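GH127 beta-L-arabinofuranoside (Geobacillus stearothermophilus, PDB 4QK0) probably removes beta-L-arabinofuranosyl units from arabinose-containing sugars, as a retaining-type member of glycoside hydrolase family 127. Local coordinates at residues A[385-390]-A[639-644]; A[426-431]-A[440-445]; A[436-441]-A[483-488]; A[602-607]-A[617-622]. All coordinates share one frame; numbering follows the deposited sequence.

Contact 1: A[385-390]-A[639-644]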
# COMPACT_ATOMS: atom_id res chain seq x y z
N LEU A 385 -12.72 -3.28 0.60
CA LEU A 385 -13.81 -2.34 0.48
C LEU A 385 -13.72 -1.48 -0.75
O LEU A 385 -14.61 -0.64 -1.03
CB LEU A 385 -13.90 -1.47 1.73
CG LEU A 385 -14.57 -2.19 2.91
CD1 LEU A 385 -13.62 -3.19 3.56
CD2 LEU A 385 -14.98 -1.09 3.86
N GLU A 386 -12.67 -1.70 -1.52
CA GLU A 386 -12.47 -0.95 -2.77
C GLU A 386 -11.60 -1.76 -3.69
O GLU A 386 -10.52 -2.21 -3.31
CB GLU A 386 -11.82 0.39 -2.51
CG GLU A 386 -11.44 1.15 -3.78
CD GLU A 386 -10.94 2.55 -3.46
OE1 GLU A 386 -11.74 3.34 -2.98
OE2 GLU A 386 -9.73 2.83 -3.61
N VAL A 387 -12.07 -1.96 -4.91
CA VAL A 387 -11.33 -2.73 -5.89
C VAL A 387 -11.25 -1.99 -7.23
O VAL A 387 -12.26 -1.57 -7.76
CB VAL A 387 -11.97 -4.10 -6.11
CG1 VAL A 387 -11.24 -4.87 -7.18
CG2 VAL A 387 -11.86 -4.92 -4.84
N TRP A 388 -10.01 -1.84 -7.69
CA TRP A 388 -9.67 -1.46 -9.08
C TRP A 388 -8.82 -2.66 -9.60
O TRP A 388 -7.68 -2.76 -9.24
CB TRP A 388 -8.89 -0.13 -9.08
CG TRP A 388 -8.44 0.39 -10.45
CD1 TRP A 388 -8.90 0.01 -11.67
CD2 TRP A 388 -7.42 1.39 -10.69
NE1 TRP A 388 -8.25 0.71 -12.64
CE2 TRP A 388 -7.34 1.56 -12.07
CE3 TRP A 388 -6.59 2.14 -9.87
CZ2 TRP A 388 -6.45 2.47 -12.66
CZ3 TRP A 388 -5.70 3.05 -10.44
CH2 TRP A 388 -5.64 3.20 -11.81
N PRO A 389 -9.40 -3.57 -10.41
CA PRO A 389 -8.70 -4.83 -10.71
C PRO A 389 -7.32 -4.71 -11.26
O PRO A 389 -6.45 -5.46 -10.86
CB PRO A 389 -9.58 -5.50 -11.73
CG PRO A 389 -10.95 -5.03 -11.34
CD PRO A 389 -10.76 -3.58 -10.98
N LYS A 390 -7.09 -3.76 -12.16
CA LYS A 390 -5.75 -3.54 -12.67
C LYS A 390 -4.74 -3.28 -11.59
O LYS A 390 -3.60 -3.76 -11.65
CB LYS A 390 -5.75 -2.35 -13.63
CG LYS A 390 -4.85 -2.66 -14.79
CD LYS A 390 -4.55 -1.46 -15.70
CE LYS A 390 -3.50 -1.81 -16.74
NZ LYS A 390 -2.35 -2.61 -16.21
N GLY A 639 -14.76 -6.89 -11.85
CA GLY A 639 -15.00 -5.48 -12.08
C GLY A 639 -14.69 -4.64 -10.86
O GLY A 639 -14.41 -5.17 -9.76
N GLU A 640 -14.67 -3.33 -11.05
CA GLU A 640 -14.50 -2.41 -9.95
C GLU A 640 -15.64 -2.57 -8.93
O GLU A 640 -16.79 -2.91 -9.30
CB GLU A 640 -14.45 -0.97 -10.48
CG GLU A 640 -13.20 -0.68 -11.29
CD GLU A 640 -13.01 0.81 -11.58
OE1 GLU A 640 -13.30 1.69 -10.71
OE2 GLU A 640 -12.62 1.12 -12.71
N MSE A 641 -15.32 -2.22 -7.68
CA MSE A 641 -16.30 -2.13 -6.56
C MSE A 641 -15.84 -1.12 -5.56
O MSE A 641 -14.67 -1.03 -5.31
CB MSE A 641 -16.45 -3.52 -5.94
CG MSE A 641 -17.49 -3.56 -4.82
SE MSE A 641 -16.64 -3.06 -3.09
CE MSE A 641 -15.58 -4.58 -2.79
N VAL A 642 -16.76 -0.31 -5.04
CA VAL A 642 -16.48 0.53 -3.91
C VAL A 642 -17.62 0.55 -2.95
O VAL A 642 -18.74 0.48 -3.36
CB VAL A 642 -16.19 2.02 -4.26
CG1 VAL A 642 -14.89 2.14 -5.01
CG2 VAL A 642 -17.28 2.64 -5.09
N VAL A 643 -17.27 0.73 -1.67
CA VAL A 643 -18.23 0.96 -0.60
C VAL A 643 -18.27 2.44 -0.28
O VAL A 643 -19.33 3.05 -0.26
CB VAL A 643 -17.86 0.19 0.69
CG1 VAL A 643 -18.70 0.63 1.90
CG2 VAL A 643 -18.03 -1.29 0.47
N TRP A 644 -17.09 3.02 -0.04
CA TRP A 644 -17.05 4.39 0.33
C TRP A 644 -17.00 5.22 -0.95
O TRP A 644 -16.00 5.23 -1.66
CB TRP A 644 -15.86 4.66 1.24
CG TRP A 644 -16.07 4.08 2.56
CD1 TRP A 644 -15.63 2.87 3.02
CD2 TRP A 644 -16.77 4.69 3.64
NE1 TRP A 644 -16.05 2.68 4.28
CE2 TRP A 644 -16.73 3.80 4.70
CE3 TRP A 644 -17.41 5.92 3.80
CZ2 TRP A 644 -17.33 4.08 5.93
CZ3 TRP A 644 -17.97 6.21 5.01
CH2 TRP A 644 -17.95 5.27 6.07
O HOH W 1 -14.71 1.83 -0.13
O HOH W 2 -13.09 0.78 -7.87
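Val387 and Met641 form the hydrogen-bonded pair of a short antiparallel beta bridge that ties the GH127 catalytic domain to the C-terminal domain. Val387 N donates to Met641 O at 2.8 Å, nearly straight at 169° and in the carbonyl plane. Met641 N returns a bond to Val387 O at 3.1 Å. Two residues on, Val643 N donates to Leu385 O, also at 3.1 Å, but less straight at 144°. Two waters give the same carbonyls a second donor. One donates to Leu385 O and accepts from Trp644 N. The other donates to Val387 O and Glu640 OE1.

Glu386 and Val642 share one face and lie alongside each other, Glu386 CG 3.8 Å from Val642 CG1. Val387 and Met641 share the other face. Met641 is a selenomethionine here. With CG anti to the backbone N (chi1 -177°), the bend at chi2 brings SE to 3.8 Å from Leu385 O. A further bend at chi3 sets CE near Val387 CG2. Leu385 CD2 meets the edge of the Trp644 indole, 3.9 Å from NE1. At the far end the Pro389 and Glu640 side chains cross at about a right angle, Pro389 CD 3.8 Å from Glu640 CG.

The Glu640 carboxylate is held by the backbone N atoms of Asn569 and Leu570, and OE2 forms a salt bridge with Arg544 of the second subunit. The same Arg544 makes a cation-pi contact with Trp388. Strand 641-647 continues the sheet: Val642 bonds to Leu561 of strand 557-562, and the Val643 and Trp644 side chains pack on strand 549-554.

Contact 2: A[426-431]-A[440-445]; sequences HYIYLQ and LYVGSD
A single weak backbone bond joins the segments, Leu440 N to Ile428 O at 3.3 Å, with Ile428 and Leu440 as the nearest CA pair. It lies at the base of the beta hairpin of strands 429-431 and 436-438. Past it the chain crosses to strand 444-450 in the facing sheet of the middle domain's beta-sandwich.

The apolar side chains meet around Ile428. Its CG1 sits beside the backbone N (chi1 -61°) and the chain runs on extended, which carries CD1 across Val442, 3.9 Å from CB. The other branch, CG2, lies 3.5 Å from Leu440 O and also rests against one face of the Tyr429 ring. Leu440 CD1 reaches the other way and touches Tyr427 CB at 4.0 Å. Helix 354-365 covers this side, with Leu364 on Leu440 and Tyr365 on Val442.

The polar part is a short relay between the two sheets. Tyr429 OH donates to Ser444 OG, which approaches at the ring edge, near the ring plane. Ser444 OG in turn donates to Val442 O at 2.8 Å. An alanine at Ser444 would remove both links and would probably leave the Tyr429 hydroxyl proton without its acceptor and Val442 O without this donor. Gln459 of strand 453-461 supports the group: its NE2 bonds to Tyr429 OH and Leu440 O, and its OE1 accepts from Val442 N. The Tyr429 hydroxyl is thus gripped from two partners, and its bond to Ser444 OG is short, at 2.7 Å.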
# COMPACT_ATOMS: atom_id res chain seq x y z
N HIS A 426 -27.62 -20.96 16.70
CA HIS A 426 -27.11 -20.79 18.05
C HIS A 426 -26.91 -19.32 18.42
O HIS A 426 -26.66 -19.04 19.56
CB HIS A 426 -25.74 -21.40 18.22
CG HIS A 426 -25.67 -22.87 18.01
ND1 HIS A 426 -26.60 -23.54 17.25
CD2 HIS A 426 -24.74 -23.79 18.38
CE1 HIS A 426 -26.28 -24.82 17.20
NE2 HIS A 426 -25.16 -24.99 17.87
N TYR A 427 -26.99 -18.39 17.47
CA TYR A 427 -26.73 -16.98 17.77
C TYR A 427 -28.00 -16.14 17.87
O TYR A 427 -27.94 -14.96 18.20
CB TYR A 427 -25.76 -16.35 16.71
CG TYR A 427 -24.41 -17.01 16.69
CD1 TYR A 427 -24.24 -18.26 16.09
CD2 TYR A 427 -23.33 -16.44 17.32
CE1 TYR A 427 -23.00 -18.91 16.10
CE2 TYR A 427 -22.10 -17.08 17.34
CZ TYR A 427 -21.95 -18.30 16.72
OH TYR A 427 -20.74 -18.94 16.71
N ILE A 428 -29.14 -16.68 17.50
CA ILE A 428 -30.35 -15.87 17.43
C ILE A 428 -30.85 -15.49 18.84
O ILE A 428 -31.26 -14.35 19.06
CB ILE A 428 -31.45 -16.62 16.67
CG1 ILE A 428 -30.99 -16.92 15.24
CG2 ILE A 428 -32.74 -15.81 16.61
CD1 ILE A 428 -31.89 -17.86 14.50
N TYR A 429 -30.86 -16.48 19.73
CA TYR A 429 -31.51 -16.35 21.07
C TYR A 429 -30.53 -16.65 22.17
O TYR A 429 -29.57 -17.37 21.95
CB TYR A 429 -32.71 -17.32 21.22
CG TYR A 429 -33.80 -17.19 20.15
CD1 TYR A 429 -34.77 -16.20 20.20
CD2 TYR A 429 -33.86 -18.09 19.11
CE1 TYR A 429 -35.74 -16.10 19.22
CE2 TYR A 429 -34.83 -18.00 18.13
CZ TYR A 429 -35.76 -17.00 18.19
OH TYR A 429 -36.74 -16.93 17.18
N LEU A 430 -30.74 -16.07 23.33
CA LEU A 430 -30.02 -16.50 24.54
C LEU A 430 -31.02 -16.65 25.71
O LEU A 430 -31.68 -15.68 26.10
CB LEU A 430 -28.93 -15.51 24.92
CG LEU A 430 -28.19 -15.86 26.20
CD1 LEU A 430 -27.29 -17.08 26.04
CD2 LEU A 430 -27.37 -14.66 26.66
N GLN A 431 -31.09 -17.86 26.26
CA GLN A 431 -31.91 -18.15 27.43
C GLN A 431 -31.06 -17.94 28.66
O GLN A 431 -30.04 -18.55 28.83
CB GLN A 431 -32.42 -19.60 27.44
CG GLN A 431 -33.28 -19.94 28.66
CD GLN A 431 -34.56 -19.17 28.62
OE1 GLN A 431 -35.41 -19.44 27.78
NE2 GLN A 431 -34.68 -18.15 29.48
N LEU A 440 -30.96 -11.66 17.16
CA LEU A 440 -31.09 -11.52 15.69
C LEU A 440 -32.53 -11.73 15.24
O LEU A 440 -33.32 -12.48 15.88
CB LEU A 440 -30.21 -12.55 15.02
CG LEU A 440 -28.71 -12.57 15.41
CD1 LEU A 440 -27.94 -13.66 14.72
CD2 LEU A 440 -28.06 -11.26 15.10
N TYR A 441 -32.88 -10.99 14.20
CA TYR A 441 -34.21 -11.03 13.66
C TYR A 441 -34.19 -11.90 12.39
O TYR A 441 -33.76 -11.51 11.33
CB TYR A 441 -34.74 -9.62 13.45
CG TYR A 441 -34.93 -8.96 14.79
CD1 TYR A 441 -35.89 -9.41 15.67
CD2 TYR A 441 -34.09 -7.94 15.22
CE1 TYR A 441 -36.02 -8.85 16.94
CE2 TYR A 441 -34.22 -7.38 16.49
CZ TYR A 441 -35.22 -7.84 17.33
OH TYR A 441 -35.34 -7.32 18.59
N VAL A 442 -34.59 -13.13 12.59
CA VAL A 442 -34.42 -14.22 11.66
C VAL A 442 -35.65 -15.08 11.84
O VAL A 442 -35.94 -15.48 12.97
CB VAL A 442 -33.21 -15.11 12.02
CG1 VAL A 442 -33.12 -16.27 11.04
CG2 VAL A 442 -31.92 -14.31 11.99
N GLY A 443 -36.36 -15.33 10.75
CA GLY A 443 -37.49 -16.24 10.73
C GLY A 443 -37.07 -17.57 11.36
O GLY A 443 -36.15 -18.21 10.89
N SER A 444 -37.71 -17.94 12.46
CA SER A 444 -37.28 -19.08 13.26
C SER A 444 -38.23 -19.38 14.41
O SER A 444 -39.12 -18.59 14.72
CB SER A 444 -35.94 -18.79 13.89
OG SER A 444 -36.02 -17.63 14.71
N ASP A 445 -38.03 -20.53 15.03
CA ASP A 445 -38.66 -20.79 16.30
C ASP A 445 -37.77 -21.50 17.28
O ASP A 445 -36.75 -22.12 16.94
CB ASP A 445 -40.02 -21.46 16.16
CG ASP A 445 -39.98 -22.70 15.36
OD1 ASP A 445 -39.24 -23.61 15.77
OD2 ASP A 445 -40.67 -22.76 14.33

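Contact 3: A[436-441]-A[483-488]; sequences LFVHLY and LGLRIP
Val438 and Leu485 form the apolar centre, side by side on one face of the mixed sheet in the middle domain. Val438 CG2 touches Leu485 CD2 at 3.6 Å. Leu436 and Leu483 extend the same face, which packs on Ile457 and Gln459 of strand 453-461. Strands 436-438 and 479-486 run parallel here, their axes 16° apart. On the other face Phe437 CD1 lies 3.9 Å from Gly484 CA. Glycine, with no side chain, leaves room for the ring here.

Backbone hydrogen bonds join the strands. Gly484 N donates to Leu436 O at 2.7 Å, Val438 N to Gly484 O at 2.8 Å, and Arg486 N to Val438 O.

The polar edge begins where strand 436-438 ends. Arg486 starts with CG anti to the backbone N and turns at chi3 (64°), which lays the guanidinium edge-on to His439 O. NE reaches that oxygen at 2.7 Å and NH2 at 2.9 Å, both in the carbonyl plane. Its NH1 and NH2 also form salt bridges with Asp358 and Glu361 of helix 354-365, respectively. A leucine at Arg486 would probably leave His439 O without its two donors and both carboxylates without their mate. Tyr441 reaches across to the end of strand 479-486. Its OH donates to Arg486 O at 2.6 Å, with the oxygen in the plane of the ring at its edge.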
# COMPACT_ATOMS: atom_id res chain seq x y z
N LEU A 436 -35.54 -14.38 28.37
CA LEU A 436 -35.23 -14.90 27.02
C LEU A 436 -34.89 -13.68 26.11
O LEU A 436 -35.71 -12.75 25.95
CB LEU A 436 -36.39 -15.70 26.47
CG LEU A 436 -36.20 -16.61 25.24
CD1 LEU A 436 -36.69 -15.95 24.00
CD2 LEU A 436 -34.78 -17.10 25.03
N PHE A 437 -33.66 -13.65 25.60
CA PHE A 437 -33.13 -12.55 24.75
C PHE A 437 -33.20 -12.92 23.28
O PHE A 437 -32.87 -14.05 22.93
CB PHE A 437 -31.68 -12.20 25.09
CG PHE A 437 -31.52 -11.58 26.44
CD1 PHE A 437 -31.75 -10.25 26.62
CD2 PHE A 437 -31.23 -12.35 27.54
CE1 PHE A 437 -31.65 -9.68 27.86
CE2 PHE A 437 -31.10 -11.81 28.80
CZ PHE A 437 -31.32 -10.46 28.97
N VAL A 438 -33.73 -12.00 22.46
CA VAL A 438 -33.70 -12.11 21.00
C VAL A 438 -32.59 -11.17 20.49
O VAL A 438 -32.69 -9.94 20.61
CB VAL A 438 -35.04 -11.73 20.39
CG1 VAL A 438 -35.06 -12.02 18.90
CG2 VAL A 438 -36.14 -12.55 21.05
N HIS A 439 -31.51 -11.76 19.97
CA HIS A 439 -30.39 -10.98 19.43
C HIS A 439 -30.57 -10.65 17.95
O HIS A 439 -30.37 -9.51 17.54
CB HIS A 439 -29.09 -11.74 19.51
CG HIS A 439 -28.68 -12.08 20.89
ND1 HIS A 439 -28.86 -11.22 21.95
CD2 HIS A 439 -28.10 -13.19 21.38
CE1 HIS A 439 -28.40 -11.79 23.04
NE2 HIS A 439 -27.92 -12.98 22.72
N LEU A 440 -30.96 -11.66 17.16
CA LEU A 440 -31.09 -11.52 15.69
C LEU A 440 -32.53 -11.73 15.24
O LEU A 440 -33.32 -12.48 15.88
CB LEU A 440 -30.21 -12.55 15.02
CG LEU A 440 -28.71 -12.57 15.41
CD1 LEU A 440 -27.94 -13.66 14.72
CD2 LEU A 440 -28.06 -11.26 15.10
N TYR A 441 -32.88 -10.99 14.20
CA TYR A 441 -34.21 -11.03 13.66
C TYR A 441 -34.19 -11.90 12.39
O TYR A 441 -33.76 -11.51 11.33
CB TYR A 441 -34.74 -9.62 13.45
CG TYR A 441 -34.93 -8.96 14.79
CD1 TYR A 441 -35.89 -9.41 15.67
CD2 TYR A 441 -34.09 -7.94 15.22
CE1 TYR A 441 -36.02 -8.85 16.94
CE2 TYR A 441 -34.22 -7.38 16.49
CZ TYR A 441 -35.22 -7.84 17.33
OH TYR A 441 -35.34 -7.32 18.59
N LEU A 483 -38.99 -10.98 28.25
CA LEU A 483 -38.49 -11.10 26.88
C LEU A 483 -37.61 -9.91 26.62
O LEU A 483 -38.06 -8.76 26.78
CB LEU A 483 -39.64 -11.03 25.91
CG LEU A 483 -39.58 -12.00 24.78
CD1 LEU A 483 -39.78 -13.39 25.39
CD2 LEU A 483 -40.64 -11.66 23.75
N GLY A 484 -36.34 -10.17 26.29
CA GLY A 484 -35.38 -9.07 25.99
C GLY A 484 -35.18 -8.92 24.49
O GLY A 484 -34.73 -9.84 23.86
N LEU A 485 -35.61 -7.81 23.93
CA LEU A 485 -35.54 -7.60 22.48
C LEU A 485 -34.51 -6.53 22.07
O LEU A 485 -34.64 -5.41 22.49
CB LEU A 485 -36.91 -7.20 21.96
CG LEU A 485 -38.04 -8.13 22.42
CD1 LEU A 485 -39.37 -7.59 21.94
CD2 LEU A 485 -37.87 -9.52 21.92
N ARG A 486 -33.50 -6.90 21.28
CA ARG A 486 -32.51 -5.92 20.84
C ARG A 486 -33.14 -4.86 19.97
O ARG A 486 -33.89 -5.15 19.04
CB ARG A 486 -31.37 -6.54 20.06
CG ARG A 486 -30.41 -5.47 19.48
CD ARG A 486 -29.18 -6.07 18.88
NE ARG A 486 -29.54 -6.90 17.74
CZ ARG A 486 -29.47 -6.55 16.45
NH1 ARG A 486 -29.01 -5.35 16.06
NH2 ARG A 486 -29.86 -7.43 15.57
N ILE A 487 -32.87 -3.62 20.31
CA ILE A 487 -33.28 -2.51 19.47
C ILE A 487 -32.02 -2.14 18.64
O ILE A 487 -31.03 -1.62 19.21
CB ILE A 487 -33.80 -1.33 20.30
CG1 ILE A 487 -34.90 -1.79 21.26
CG2 ILE A 487 -34.34 -0.24 19.39
CD1 ILE A 487 -36.06 -2.53 20.60
N PRO A 488 -32.01 -2.48 17.33
CA PRO A 488 -30.74 -2.33 16.57
C PRO A 488 -30.23 -0.92 16.54
O PRO A 488 -31.01 0.02 16.39
CB PRO A 488 -31.13 -2.76 15.16
CG PRO A 488 -32.31 -3.69 15.38
CD PRO A 488 -33.07 -3.02 16.49

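Contact 4: A[602-607]-A[617-622]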
# COMPACT_ATOMS: atom_id res chain seq x y z
N ARG A 602 -20.67 12.29 -12.46
CA ARG A 602 -19.33 11.99 -12.92
C ARG A 602 -18.66 13.21 -13.56
O ARG A 602 -19.29 14.05 -14.18
CB ARG A 602 -19.37 10.93 -13.97
CG ARG A 602 -19.92 9.60 -13.53
CD ARG A 602 -19.53 8.61 -14.59
NE ARG A 602 -19.70 7.22 -14.19
CZ ARG A 602 -18.75 6.47 -13.64
NH1 ARG A 602 -17.58 6.98 -13.29
NH2 ARG A 602 -19.01 5.22 -13.38
N VAL A 603 -17.35 13.27 -13.41
CA VAL A 603 -16.57 14.24 -14.16
C VAL A 603 -16.45 13.77 -15.60
O VAL A 603 -16.18 12.61 -15.85
CB VAL A 603 -15.18 14.43 -13.52
CG1 VAL A 603 -14.29 15.33 -14.36
CG2 VAL A 603 -15.37 15.02 -12.12
N ASP A 604 -16.61 14.70 -16.51
CA ASP A 604 -16.52 14.42 -17.95
C ASP A 604 -15.08 14.29 -18.41
O ASP A 604 -14.30 15.23 -18.33
CB ASP A 604 -17.24 15.53 -18.71
CG ASP A 604 -17.51 15.20 -20.18
OD1 ASP A 604 -16.93 14.27 -20.77
OD2 ASP A 604 -18.36 15.92 -20.74
N GLU A 605 -14.72 13.08 -18.85
CA GLU A 605 -13.38 12.80 -19.41
C GLU A 605 -13.32 13.28 -20.88
O GLU A 605 -12.27 13.71 -21.32
CB GLU A 605 -13.00 11.30 -19.34
CG GLU A 605 -13.27 10.59 -18.02
CD GLU A 605 -12.51 9.26 -17.88
OE1 GLU A 605 -12.90 8.37 -17.04
OE2 GLU A 605 -11.52 9.13 -18.63
N SER A 606 -14.44 13.22 -21.61
CA SER A 606 -14.53 13.76 -22.98
C SER A 606 -14.04 15.19 -23.06
O SER A 606 -13.34 15.54 -23.99
CB SER A 606 -15.96 13.70 -23.48
OG SER A 606 -16.39 12.36 -23.58
N ALA A 607 -14.40 16.00 -22.08
CA ALA A 607 -13.85 17.35 -21.96
C ALA A 607 -12.35 17.37 -21.66
O ALA A 607 -11.71 18.41 -21.77
CB ALA A 607 -14.60 18.14 -20.89
N GLU A 617 -11.64 24.03 -14.33
CA GLU A 617 -12.74 23.59 -13.48
C GLU A 617 -13.37 22.41 -14.19
O GLU A 617 -13.82 22.52 -15.31
CB GLU A 617 -13.78 24.68 -13.20
CG GLU A 617 -14.33 24.67 -11.75
CD GLU A 617 -13.84 25.86 -10.89
OE1 GLU A 617 -13.17 25.62 -9.84
OE2 GLU A 617 -14.12 27.04 -11.24
N PRO A 618 -13.40 21.26 -13.53
CA PRO A 618 -13.96 20.10 -14.20
C PRO A 618 -15.45 20.29 -14.48
O PRO A 618 -16.17 20.88 -13.68
CB PRO A 618 -13.71 18.97 -13.19
CG PRO A 618 -13.70 19.64 -11.84
CD PRO A 618 -13.15 21.02 -12.08
N ARG A 619 -15.89 19.81 -15.63
CA ARG A 619 -17.30 19.78 -15.95
C ARG A 619 -17.88 18.39 -15.54
O ARG A 619 -17.30 17.31 -15.81
CB ARG A 619 -17.53 20.13 -17.42
CG ARG A 619 -19.02 20.04 -17.82
CD ARG A 619 -19.29 18.87 -18.77
NE ARG A 619 -18.97 19.19 -20.17
CZ ARG A 619 -19.85 19.33 -21.17
NH1 ARG A 619 -21.16 19.16 -21.00
NH2 ARG A 619 -19.40 19.63 -22.39
N THR A 620 -19.05 18.44 -14.91
CA THR A 620 -19.69 17.27 -14.33
C THR A 620 -21.00 16.96 -15.05
O THR A 620 -21.69 17.90 -15.45
CB THR A 620 -19.94 17.56 -12.85
OG1 THR A 620 -20.30 16.37 -12.18
CG2 THR A 620 -21.03 18.60 -12.63
N TYR A 621 -21.35 15.69 -15.25
CA TYR A 621 -22.70 15.32 -15.74
C TYR A 621 -23.39 14.28 -14.82
O TYR A 621 -22.72 13.57 -14.08
CB TYR A 621 -22.66 14.80 -17.18
CG TYR A 621 -21.88 13.49 -17.35
CD1 TYR A 621 -20.51 13.50 -17.35
CD2 TYR A 621 -22.53 12.27 -17.49
CE1 TYR A 621 -19.78 12.35 -17.46
CE2 TYR A 621 -21.80 11.09 -17.64
CZ TYR A 621 -20.42 11.15 -17.62
OH TYR A 621 -19.62 10.05 -17.75
N LYS A 622 -24.72 14.21 -14.89
CA LYS A 622 -25.54 13.35 -14.05
C LYS A 622 -25.69 11.95 -14.58
O LYS A 622 -25.82 11.75 -15.78
CB LYS A 622 -26.92 13.95 -13.87
CG LYS A 622 -26.85 15.10 -12.90
CD LYS A 622 -27.99 16.06 -12.99
CE LYS A 622 -28.15 16.84 -11.68
NZ LYS A 622 -29.42 17.62 -11.73
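Tyr621 starts with CG between its own backbone N and carbonyl carbon (chi1 64°), which swings the ring alongside Arg602. Arg602 places CG beside its backbone N (chi1 -61°) and then runs extended past the ring. Arg602 CB makes an off-centre CH-pi contact, 4.2 Å from the centroid of the Tyr621 ring. Farther out, Arg602 CD lies 3.5 Å from Tyr621 OH. The guanidinium goes on to the backbone oxygens of Asn566 and Asn569.

Beneath these side chains runs an antiparallel pairing of strands 593-603 and 620-629. Arg602 N bonds to Tyr621 O at 2.9 Å, and Tyr621 N to Arg602 O at 2.8 Å. Asp604 N to Arg619 O, also 2.8 Å, continues the pairing past the strand end. On the other face Val603 CG1 meets Pro618 CB at 3.9 Å, and Pro541 and Lys538 of the second subunit pack on these two residues.

Asp604 OD2 sits over one face of the Arg619 guanidinium, 3.4 Å from NE. The oxygen is well above the guanidinium plane, off the line of the N-H bonds, and the attraction is electrostatic. At this exposed edge it is likely to fix orientation less firmly than the backbone bonds do.

The contacts fall into two groups. Contacts 2 and 3 are neighbours, with centres 8 Å apart. They share Leu440 and Tyr441, and Ile428 O lies 2.8 Å from His439 N, a probable hydrogen bond at the base of the hairpin. Contacts 1 and 4 reach one sheet of the C-terminal domain, with centres 21 Å and nearest atoms about 7 Å apart. Both also touch the second subunit. Contact 1 closes a long loop of chain in which the other three are nested. Its centre is 34 Å from that of contact 2, and contact 4 is 48 Å from contact 3, centre to centre.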